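Local coordinates for protein HIRA (PDB 5YJE) that cooperates with ASF1A to promote replication-independent chromatin assembly, as the trimerizing subunit of a histone H3.3 chaperone complex, at residues G72-S77 against V91-I96; R95-A100 against A109-M114; K86-V91 against S116-C121; L41-P46 against P132-T137. All blocks are in the same frame, centred on the assembly; numbering follows the deposited sequence.

How the contacts relate
All four contacts lie in the beta-rich region of this C-terminal part of HIRA, within the range assigned to histone H2B interaction. Contact 1 ties the last two strands of one four-stranded sheet together, and contact 2 the first two strands of the next; Arg95 and Ile96 belong to both, with contact centres about 12 Å apart. Contact 3 spans these two sheets and shares Val91 with contact 1; its centre is about 15 Å from the centres of contacts 1 and 2. Contact 4, about 8 Å from contact 2 between centres, reaches a third sheet: Ala109 CB meets Ile135 CG1 at 3.5 Å, and Pro46 touches Arg95 and Glu111. Contacts 1, 2 and 3 also meet the second subunit.

Contact 1. Residues G72-S77 against V91-I96; sequences GGVKLS and VLTSRI
The carbonyl oxygen of Ser77 is gripped by two groups of the facing strand: Leu92 N donates a hydrogen bond to Ser77 O (2.9 Å, in the carbonyl plane), and Val91 CA lies 3.2 Å from Ser77 O in a CA-H...O contact. Its own amide answers, with Ser77 N at 2.9 Å from Leu92 O and an almost straight N-H...O angle of 171°. Ser77 and Leu92 thus form an antiparallel hydrogen-bonded pair at the open end of the beta hairpin 74-83/86-92, the last two strands of a four-stranded antiparallel meander, consistent with a propeller blade. Leu76 CA adds a further CA-H...O contact, 3.4 Å from Leu92 O.

Beyond this pair the regular bonding stops, and side chains carry the contact. Val74 CG1, placed trans to its backbone N (chi1 -180°), meets Thr93 CG2 at 3.6 Å, the two side chains passing at a slant. Branched, compact residues suit this spot: their methyl groups pack against each other and against Ser221 and Leu222 of the second subunit. Next to it Leu76 CD1 and Val91 CG1 make a looser apolar touch at 4.3 Å, near Thr272 and Glu271 of the same neighbour.

Ser77 is small enough to let the chain after strand 86-92 turn past it, and its hydroxyl chiefly links to strand 60-71, where Glu67 N donates a hydrogen bond to Ser77 OG. On the side of that passing chain Ser94 O lies 3.4 Å from Ser77 OG, at best a weak bond.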
# COMPACT_ATOMS: atom_id res chain seq x y z
N GLY B 72 35.15 -14.89 17.28
CA GLY B 72 34.36 -14.54 18.46
C GLY B 72 33.17 -15.45 18.68
O GLY B 72 32.08 -14.98 19.03
N GLY B 73 33.36 -16.76 18.50
CA GLY B 73 32.26 -17.71 18.59
C GLY B 73 31.30 -17.69 17.42
O GLY B 73 30.51 -18.62 17.28
N VAL B 74 31.37 -16.67 16.56
CA VAL B 74 30.46 -16.52 15.43
C VAL B 74 31.00 -17.29 14.23
O VAL B 74 32.08 -16.98 13.71
CB VAL B 74 30.26 -15.04 15.08
CG1 VAL B 74 29.31 -14.88 13.91
CG2 VAL B 74 29.79 -14.25 16.31
N LYS B 75 30.25 -18.31 13.80
CA LYS B 75 30.57 -19.06 12.59
C LYS B 75 30.26 -18.22 11.35
O LYS B 75 29.15 -17.69 11.22
CB LYS B 75 29.75 -20.35 12.55
CG LYS B 75 30.12 -21.37 13.62
CD LYS B 75 29.54 -22.74 13.29
CE LYS B 75 28.44 -23.15 14.26
NZ LYS B 75 27.15 -22.41 14.04
N LEU B 76 31.21 -18.14 10.42
CA LEU B 76 31.09 -17.32 9.23
C LEU B 76 30.99 -18.19 7.98
O LEU B 76 31.63 -19.24 7.89
CB LEU B 76 32.29 -16.38 9.07
CG LEU B 76 32.64 -15.39 10.20
CD1 LEU B 76 33.91 -14.62 9.82
CD2 LEU B 76 31.52 -14.42 10.54
N SER B 77 30.21 -17.72 7.03
CA SER B 77 30.14 -18.27 5.70
C SER B 77 30.61 -17.21 4.73
O SER B 77 30.39 -16.02 4.94
CB SER B 77 28.71 -18.74 5.36
OG SER B 77 28.22 -19.66 6.32
N VAL B 91 31.45 -11.82 4.12
CA VAL B 91 31.06 -12.89 5.03
C VAL B 91 29.66 -12.63 5.57
O VAL B 91 29.19 -11.49 5.67
CB VAL B 91 32.05 -13.06 6.20
CG1 VAL B 91 33.40 -13.54 5.68
CG2 VAL B 91 32.20 -11.77 6.95
N LEU B 92 28.99 -13.72 5.92
CA LEU B 92 27.68 -13.70 6.54
C LEU B 92 27.77 -14.58 7.78
O LEU B 92 28.67 -15.41 7.90
CB LEU B 92 26.58 -14.21 5.58
CG LEU B 92 26.35 -13.18 4.46
CD1 LEU B 92 27.16 -13.47 3.23
CD2 LEU B 92 24.86 -12.98 4.15
N THR B 93 26.84 -14.39 8.71
CA THR B 93 26.87 -15.11 9.98
C THR B 93 25.93 -16.31 10.00
O THR B 93 25.70 -16.87 11.07
CB THR B 93 26.54 -14.17 11.16
OG1 THR B 93 25.25 -13.57 10.98
CG2 THR B 93 27.58 -13.07 11.28
N SER B 94 25.35 -16.70 8.86
CA SER B 94 24.58 -17.93 8.77
C SER B 94 24.82 -18.59 7.42
O SER B 94 25.31 -17.96 6.48
CB SER B 94 23.07 -17.71 9.01
OG SER B 94 22.57 -16.68 8.19
N ARG B 95 24.48 -19.87 7.34
CA ARG B 95 24.70 -20.62 6.10
C ARG B 95 23.87 -20.06 4.95
O ARG B 95 22.67 -19.80 5.10
CB ARG B 95 24.38 -22.10 6.31
CG ARG B 95 25.08 -22.68 7.52
CD ARG B 95 25.72 -24.03 7.23
NE ARG B 95 24.78 -25.15 7.15
CZ ARG B 95 24.07 -25.61 8.17
NH1 ARG B 95 23.27 -26.65 8.01
NH2 ARG B 95 24.15 -25.01 9.36
N ILE B 96 24.52 -19.86 3.82
CA ILE B 96 23.85 -19.45 2.59
C ILE B 96 23.24 -20.67 1.91
O ILE B 96 23.95 -21.64 1.60
CB ILE B 96 24.81 -18.71 1.66
CG1 ILE B 96 25.34 -17.46 2.37
CG2 ILE B 96 24.11 -18.35 0.34
CD1 ILE B 96 26.64 -16.90 1.79

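Contact 2. Residues R95-A100 against A109-M114; sequences RILTAA and ACEKRM
Ala109 O receives two successive amides of one strand, Leu97 N at 2.7 Å and Thr98 N at 3.2 Å: a classic beta bulge in the hairpin 96-101/105-110, the first two strands of their four-stranded sheet. The extra residue is Leu97, whose psi of -46° is far from the extended value and brings both N-H groups to the same oxygen. Past the bulge Ala109 N returns a bond to Thr98 O, and the small Ala109 lets Ile135 and Leu138 of strand 135-141 pack against it.

On the other side of the bulge Ile96 and Cys110 form a non-hydrogen-bonded pair, with Ile96 CG1 at 3.8 Å from Cys110 SG. Glu111 N then bonds to Arg95 O (3.1 Å), and their side chains meet as a salt bridge, Arg95 NH2 to Glu111 OE1 at 3.0 Å. The oxygen sits over one face of the guanidinium, whose plane is turned 71° from the carboxylate, so charge rather than a directed N-H holds the pair. The CB-CG methylenes of Glu111 also give Leu97 an apolar surface: the two side chains cross at about a right angle, Leu97 CD1 lying 3.9 Å from Glu111 CG.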
# COMPACT_ATOMS: atom_id res chain seq x y z
N ARG B 95 24.48 -19.87 7.34
CA ARG B 95 24.70 -20.62 6.10
C ARG B 95 23.87 -20.06 4.95
O ARG B 95 22.67 -19.80 5.10
CB ARG B 95 24.38 -22.10 6.31
CG ARG B 95 25.08 -22.68 7.52
CD ARG B 95 25.72 -24.03 7.23
NE ARG B 95 24.78 -25.15 7.15
CZ ARG B 95 24.07 -25.61 8.17
NH1 ARG B 95 23.27 -26.65 8.01
NH2 ARG B 95 24.15 -25.01 9.36
N ILE B 96 24.52 -19.86 3.82
CA ILE B 96 23.85 -19.45 2.59
C ILE B 96 23.24 -20.67 1.91
O ILE B 96 23.95 -21.64 1.60
CB ILE B 96 24.81 -18.71 1.66
CG1 ILE B 96 25.34 -17.46 2.37
CG2 ILE B 96 24.11 -18.35 0.34
CD1 ILE B 96 26.64 -16.90 1.79
N LEU B 97 21.93 -20.63 1.68
CA LEU B 97 21.16 -21.70 1.05
C LEU B 97 21.05 -21.52 -0.45
O LEU B 97 21.25 -22.48 -1.21
CB LEU B 97 19.76 -21.77 1.66
CG LEU B 97 19.69 -22.22 3.11
CD1 LEU B 97 18.25 -22.14 3.70
CD2 LEU B 97 20.28 -23.65 3.21
N THR B 98 20.75 -20.31 -0.93
CA THR B 98 20.76 -20.12 -2.38
C THR B 98 21.14 -18.68 -2.65
O THR B 98 21.33 -17.88 -1.74
CB THR B 98 19.41 -20.50 -3.05
OG1 THR B 98 19.52 -20.33 -4.46
CG2 THR B 98 18.23 -19.64 -2.57
N ALA B 99 21.23 -18.34 -3.94
CA ALA B 99 21.71 -17.02 -4.32
C ALA B 99 21.21 -16.69 -5.71
O ALA B 99 20.85 -17.57 -6.49
CB ALA B 99 23.25 -16.96 -4.25
N ALA B 100 21.18 -15.39 -6.02
CA ALA B 100 20.84 -14.91 -7.36
C ALA B 100 21.53 -13.57 -7.56
O ALA B 100 22.08 -13.00 -6.61
CB ALA B 100 19.32 -14.80 -7.56
N ALA B 109 20.06 -15.98 0.14
CA ALA B 109 19.12 -16.39 1.18
C ALA B 109 19.79 -17.44 2.05
O ALA B 109 20.44 -18.36 1.54
CB ALA B 109 17.80 -16.90 0.58
N CYS B 110 19.62 -17.26 3.35
CA CYS B 110 20.31 -17.94 4.43
C CYS B 110 19.29 -18.59 5.35
O CYS B 110 18.15 -18.12 5.49
CB CYS B 110 21.19 -16.97 5.26
SG CYS B 110 22.38 -16.01 4.29
N GLU B 111 19.76 -19.64 6.03
CA GLU B 111 19.02 -20.26 7.13
C GLU B 111 18.59 -19.20 8.14
O GLU B 111 19.20 -18.13 8.21
CB GLU B 111 19.87 -21.32 7.83
CG GLU B 111 20.35 -22.44 6.92
CD GLU B 111 21.18 -23.45 7.69
OE1 GLU B 111 22.03 -23.03 8.52
OE2 GLU B 111 20.98 -24.66 7.48
N LYS B 112 17.58 -19.53 8.96
CA LYS B 112 16.92 -18.55 9.82
C LYS B 112 16.18 -17.50 8.99
O LYS B 112 16.00 -16.35 9.43
CB LYS B 112 17.89 -17.87 10.80
CG LYS B 112 18.49 -18.78 11.87
N ARG B 113 15.82 -17.89 7.75
CA ARG B 113 14.87 -17.18 6.90
C ARG B 113 15.33 -15.76 6.60
O ARG B 113 14.52 -14.81 6.61
CB ARG B 113 13.47 -17.16 7.54
CG ARG B 113 12.80 -18.53 7.61
CD ARG B 113 11.94 -18.67 8.87
NE ARG B 113 10.92 -17.65 8.93
CZ ARG B 113 10.46 -17.10 10.05
NH1 ARG B 113 10.92 -17.49 11.25
NH2 ARG B 113 9.53 -16.15 9.98
N MET B 114 16.63 -15.60 6.36
CA MET B 114 17.19 -14.26 6.17
C MET B 114 17.59 -14.08 4.72
O MET B 114 18.11 -15.00 4.10
CB MET B 114 18.42 -13.99 7.04
CG MET B 114 18.23 -14.08 8.54
SD MET B 114 16.94 -13.10 9.32
CE MET B 114 17.03 -11.49 8.55

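Contact 3. Residues K86-V91 against S116-C121; sequences KEWETV and SVFSTC
Trp88 reaches across from strand 86-92 to strand 114-119 and the chain that follows it, touching them with several parts of its indole. Here two successive four-stranded sheets pack face to face, the strand axes 10.1 Å apart and roughly antiparallel, too distant for backbone pairing, and side chains, chiefly the large rings, fill the gap. At the indole edge Trp88 NE1 makes a short but bent, weak hydrogen bond to Thr120 O (2.8 Å, 122° at the hydrogen). The backbone of Cys121 lies over one face, its C atom 3.5 Å from Trp88 CD1, and at the far end of the indole Trp88 CH2 abuts Phe118 CB at 3.8 Å.

Two residues along from Trp88, Thr90 places CG2 over the face of the Phe118 ring, 4.2 Å from the centroid, a CH-pi contact that suits a methyl-bearing residue. The same methyl lies in the plane of the indole, at its edge.

What positions these groups lies further out. Trp88 CG sits between its backbone N and carbonyl carbon (chi1 64°), turning the ring inward onto Leu79, Cys81 and Val106. The bend carrying Thr120 is braced by Ser119 OG, which bonds with Arg123 N and with Glu315 of the second subunit, and receives a weak bond from Cys121 N at 3.3 Å.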
# COMPACT_ATOMS: atom_id res chain seq x y z
N LYS B 86 37.02 -9.54 -12.33
CA LYS B 86 37.06 -8.84 -11.05
C LYS B 86 36.31 -9.65 -10.00
O LYS B 86 35.32 -10.33 -10.31
CB LYS B 86 36.46 -7.43 -11.17
N GLU B 87 36.79 -9.60 -8.76
CA GLU B 87 36.31 -10.50 -7.72
C GLU B 87 36.09 -9.71 -6.43
O GLU B 87 37.01 -9.02 -5.97
CB GLU B 87 37.31 -11.64 -7.48
CG GLU B 87 36.87 -12.74 -6.51
CD GLU B 87 37.33 -12.52 -5.05
OE1 GLU B 87 37.37 -13.52 -4.30
OE2 GLU B 87 37.65 -11.37 -4.66
N TRP B 88 34.90 -9.80 -5.85
CA TRP B 88 34.71 -9.29 -4.50
C TRP B 88 34.25 -10.43 -3.59
O TRP B 88 33.88 -11.51 -4.04
CB TRP B 88 33.73 -8.10 -4.48
CG TRP B 88 32.29 -8.32 -4.89
CD1 TRP B 88 31.71 -7.95 -6.08
CD2 TRP B 88 31.24 -8.88 -4.09
NE1 TRP B 88 30.37 -8.27 -6.08
CE2 TRP B 88 30.06 -8.84 -4.87
CE3 TRP B 88 31.18 -9.41 -2.80
CZ2 TRP B 88 28.83 -9.32 -4.40
CZ3 TRP B 88 29.96 -9.87 -2.33
CH2 TRP B 88 28.80 -9.83 -3.13
N GLU B 89 34.34 -10.20 -2.28
CA GLU B 89 33.83 -11.19 -1.34
C GLU B 89 33.38 -10.52 -0.05
O GLU B 89 33.56 -9.32 0.15
CB GLU B 89 34.86 -12.30 -1.08
CG GLU B 89 36.19 -11.87 -0.52
CD GLU B 89 37.15 -13.05 -0.43
OE1 GLU B 89 37.50 -13.61 -1.49
OE2 GLU B 89 37.56 -13.45 0.70
N THR B 90 32.74 -11.31 0.80
CA THR B 90 32.14 -10.83 2.03
C THR B 90 31.82 -12.06 2.86
O THR B 90 31.90 -13.19 2.37
CB THR B 90 30.89 -9.95 1.78
OG1 THR B 90 30.55 -9.25 2.96
CG2 THR B 90 29.64 -10.77 1.37
N VAL B 91 31.45 -11.82 4.12
CA VAL B 91 31.06 -12.89 5.03
C VAL B 91 29.66 -12.63 5.57
O VAL B 91 29.19 -11.49 5.67
CB VAL B 91 32.05 -13.06 6.20
CG1 VAL B 91 33.40 -13.54 5.68
CG2 VAL B 91 32.20 -11.77 6.95
N SER B 116 19.82 -11.35 2.26
CA SER B 116 20.74 -10.22 2.24
C SER B 116 21.02 -9.80 0.81
O SER B 116 21.09 -10.62 -0.10
CB SER B 116 22.05 -10.53 2.96
OG SER B 116 21.82 -10.83 4.34
N VAL B 117 21.14 -8.50 0.61
CA VAL B 117 21.26 -7.92 -0.72
C VAL B 117 22.52 -7.07 -0.77
O VAL B 117 22.72 -6.20 0.09
CB VAL B 117 19.99 -7.12 -1.09
CG1 VAL B 117 20.13 -6.48 -2.47
CG2 VAL B 117 18.74 -8.03 -1.00
N PHE B 118 23.37 -7.34 -1.76
CA PHE B 118 24.68 -6.75 -1.94
C PHE B 118 24.78 -6.05 -3.29
O PHE B 118 24.16 -6.47 -4.29
CB PHE B 118 25.79 -7.81 -1.84
CG PHE B 118 25.86 -8.43 -0.50
CD1 PHE B 118 25.15 -9.58 -0.21
CD2 PHE B 118 26.62 -7.84 0.51
CE1 PHE B 118 25.19 -10.14 1.06
CE2 PHE B 118 26.67 -8.38 1.78
CZ PHE B 118 25.96 -9.55 2.06
N SER B 119 25.55 -4.96 -3.32
CA SER B 119 25.76 -4.21 -4.54
C SER B 119 26.62 -5.00 -5.52
O SER B 119 27.18 -6.06 -5.20
CB SER B 119 26.44 -2.87 -4.24
OG SER B 119 27.83 -3.05 -4.03
N THR B 120 26.74 -4.44 -6.72
CA THR B 120 27.49 -5.10 -7.77
C THR B 120 28.96 -5.26 -7.41
O THR B 120 29.59 -6.25 -7.81
CB THR B 120 27.30 -4.33 -9.08
OG1 THR B 120 28.26 -4.77 -10.04
CG2 THR B 120 27.40 -2.82 -8.84
N CYS B 121 29.51 -4.34 -6.62
CA CYS B 121 30.88 -4.49 -6.14
C CYS B 121 30.94 -4.82 -4.64
O CYS B 121 31.94 -4.52 -3.98
CB CYS B 121 31.70 -3.24 -6.47
SG CYS B 121 31.24 -1.81 -5.53

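Contact 4. Residues L41-P46 against P132-T137; sequences LPIPSP and PSPIST
Leu41 begins the contact by laying its CB against the hydroxyl of Ser136, 3.4 Å from OG, while its side chain packs on Leu148. Pro42 supplies the one hydrogen bond across the two segments: Ser136 OG donates to Pro42 O at 2.6 Å, approaching 26° out of the carbonyl plane. Serine suits the place because its first torsion, trans to the backbone N (chi1 -171°), brings OG within bonding distance of that carbonyl; Ser136 CA also comes 3.4 Å from Pro42 O.

Ile43 then closes over the chain, its CD1 3.5 Å from Pro134 CB as the two side chains pass at a slant, and its CG2 3.5 Å from Ile135 O. With Pro44 the proline ring rests on backbone and branch together, CD at 3.5 Å from Ile135 O and 4.1 Å from Ile135 CG2. Pro42 and Pro44 have no N-H to offer, which fits a segment that crosses the start of strand 135-141 and does not pair with it; Leu41 instead bonds with the backbone of Ala150.

Further on, Pro46 packs against Arg95 and Glu111. The segment therefore lies across two four-stranded sheets: it covers the start of strand 135-141, where Ser136 and Thr137 form a classic beta bulge facing Leu148 of strand 144-149, and Pro44 also touches Thr98 of strand 96-101, before the chain enters strand 49-53.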
# COMPACT_ATOMS: atom_id res chain seq x y z
N LEU B 41 6.65 -25.23 -1.41
CA LEU B 41 7.83 -25.10 -2.27
C LEU B 41 9.05 -25.63 -1.53
O LEU B 41 9.17 -25.45 -0.32
CB LEU B 41 8.03 -23.63 -2.68
CG LEU B 41 6.92 -23.15 -3.63
CD1 LEU B 41 7.21 -21.80 -4.29
CD2 LEU B 41 6.75 -24.20 -4.68
N PRO B 42 9.96 -26.32 -2.22
CA PRO B 42 11.06 -26.99 -1.52
C PRO B 42 12.18 -26.02 -1.14
O PRO B 42 12.48 -25.06 -1.85
CB PRO B 42 11.55 -28.03 -2.54
CG PRO B 42 11.27 -27.37 -3.88
CD PRO B 42 10.00 -26.56 -3.68
N ILE B 43 12.80 -26.30 -0.00
CA ILE B 43 13.86 -25.47 0.56
C ILE B 43 15.21 -26.04 0.16
O ILE B 43 15.47 -27.23 0.43
CB ILE B 43 13.74 -25.38 2.08
CG1 ILE B 43 12.33 -24.91 2.47
CG2 ILE B 43 14.82 -24.45 2.62
CD1 ILE B 43 12.00 -25.17 3.93
N PRO B 44 16.11 -25.24 -0.42
CA PRO B 44 17.43 -25.77 -0.80
C PRO B 44 18.14 -26.42 0.38
O PRO B 44 18.05 -25.96 1.52
CB PRO B 44 18.18 -24.53 -1.31
CG PRO B 44 17.11 -23.50 -1.58
CD PRO B 44 16.06 -23.78 -0.56
N SER B 45 18.81 -27.54 0.10
CA SER B 45 19.55 -28.26 1.14
C SER B 45 20.79 -27.47 1.55
O SER B 45 21.43 -26.83 0.70
CB SER B 45 19.95 -29.65 0.66
OG SER B 45 18.84 -30.35 0.14
N PRO B 46 21.14 -27.48 2.83
CA PRO B 46 22.46 -26.99 3.24
C PRO B 46 23.57 -27.76 2.54
O PRO B 46 23.57 -28.98 2.51
CB PRO B 46 22.49 -27.24 4.76
CG PRO B 46 21.05 -27.31 5.16
CD PRO B 46 20.31 -27.89 3.98
N PRO B 132 8.93 -14.45 5.71
CA PRO B 132 7.86 -15.09 6.51
C PRO B 132 8.01 -16.60 6.62
O PRO B 132 7.43 -17.20 7.54
CB PRO B 132 6.58 -14.70 5.77
CG PRO B 132 7.05 -14.40 4.34
CD PRO B 132 8.40 -13.76 4.52
N SER B 133 8.77 -17.23 5.73
CA SER B 133 9.04 -18.66 5.79
C SER B 133 10.34 -18.90 5.04
O SER B 133 10.88 -17.97 4.43
CB SER B 133 7.86 -19.48 5.19
OG SER B 133 7.78 -19.36 3.79
N PRO B 134 10.90 -20.13 5.08
CA PRO B 134 12.21 -20.34 4.44
C PRO B 134 12.16 -20.11 2.94
O PRO B 134 11.14 -20.30 2.28
CB PRO B 134 12.55 -21.81 4.76
CG PRO B 134 11.77 -22.13 5.99
CD PRO B 134 10.48 -21.31 5.87
N ILE B 135 13.30 -19.65 2.41
CA ILE B 135 13.44 -19.44 0.98
C ILE B 135 13.23 -20.74 0.22
O ILE B 135 13.49 -21.85 0.71
CB ILE B 135 14.83 -18.85 0.67
CG1 ILE B 135 14.88 -18.33 -0.78
CG2 ILE B 135 15.97 -19.93 0.98
CD1 ILE B 135 13.93 -17.17 -1.05
N SER B 136 12.73 -20.61 -1.01
CA SER B 136 12.76 -21.67 -2.00
C SER B 136 13.59 -21.26 -3.21
O SER B 136 14.57 -21.94 -3.52
CB SER B 136 11.33 -22.07 -2.42
OG SER B 136 11.34 -23.24 -3.24
N THR B 137 13.27 -20.16 -3.87
CA THR B 137 14.07 -19.66 -4.97
C THR B 137 14.18 -18.14 -4.93
O THR B 137 13.33 -17.44 -4.38
CB THR B 137 13.48 -20.07 -6.35
OG1 THR B 137 12.12 -19.63 -6.45
CG2 THR B 137 13.59 -21.60 -6.58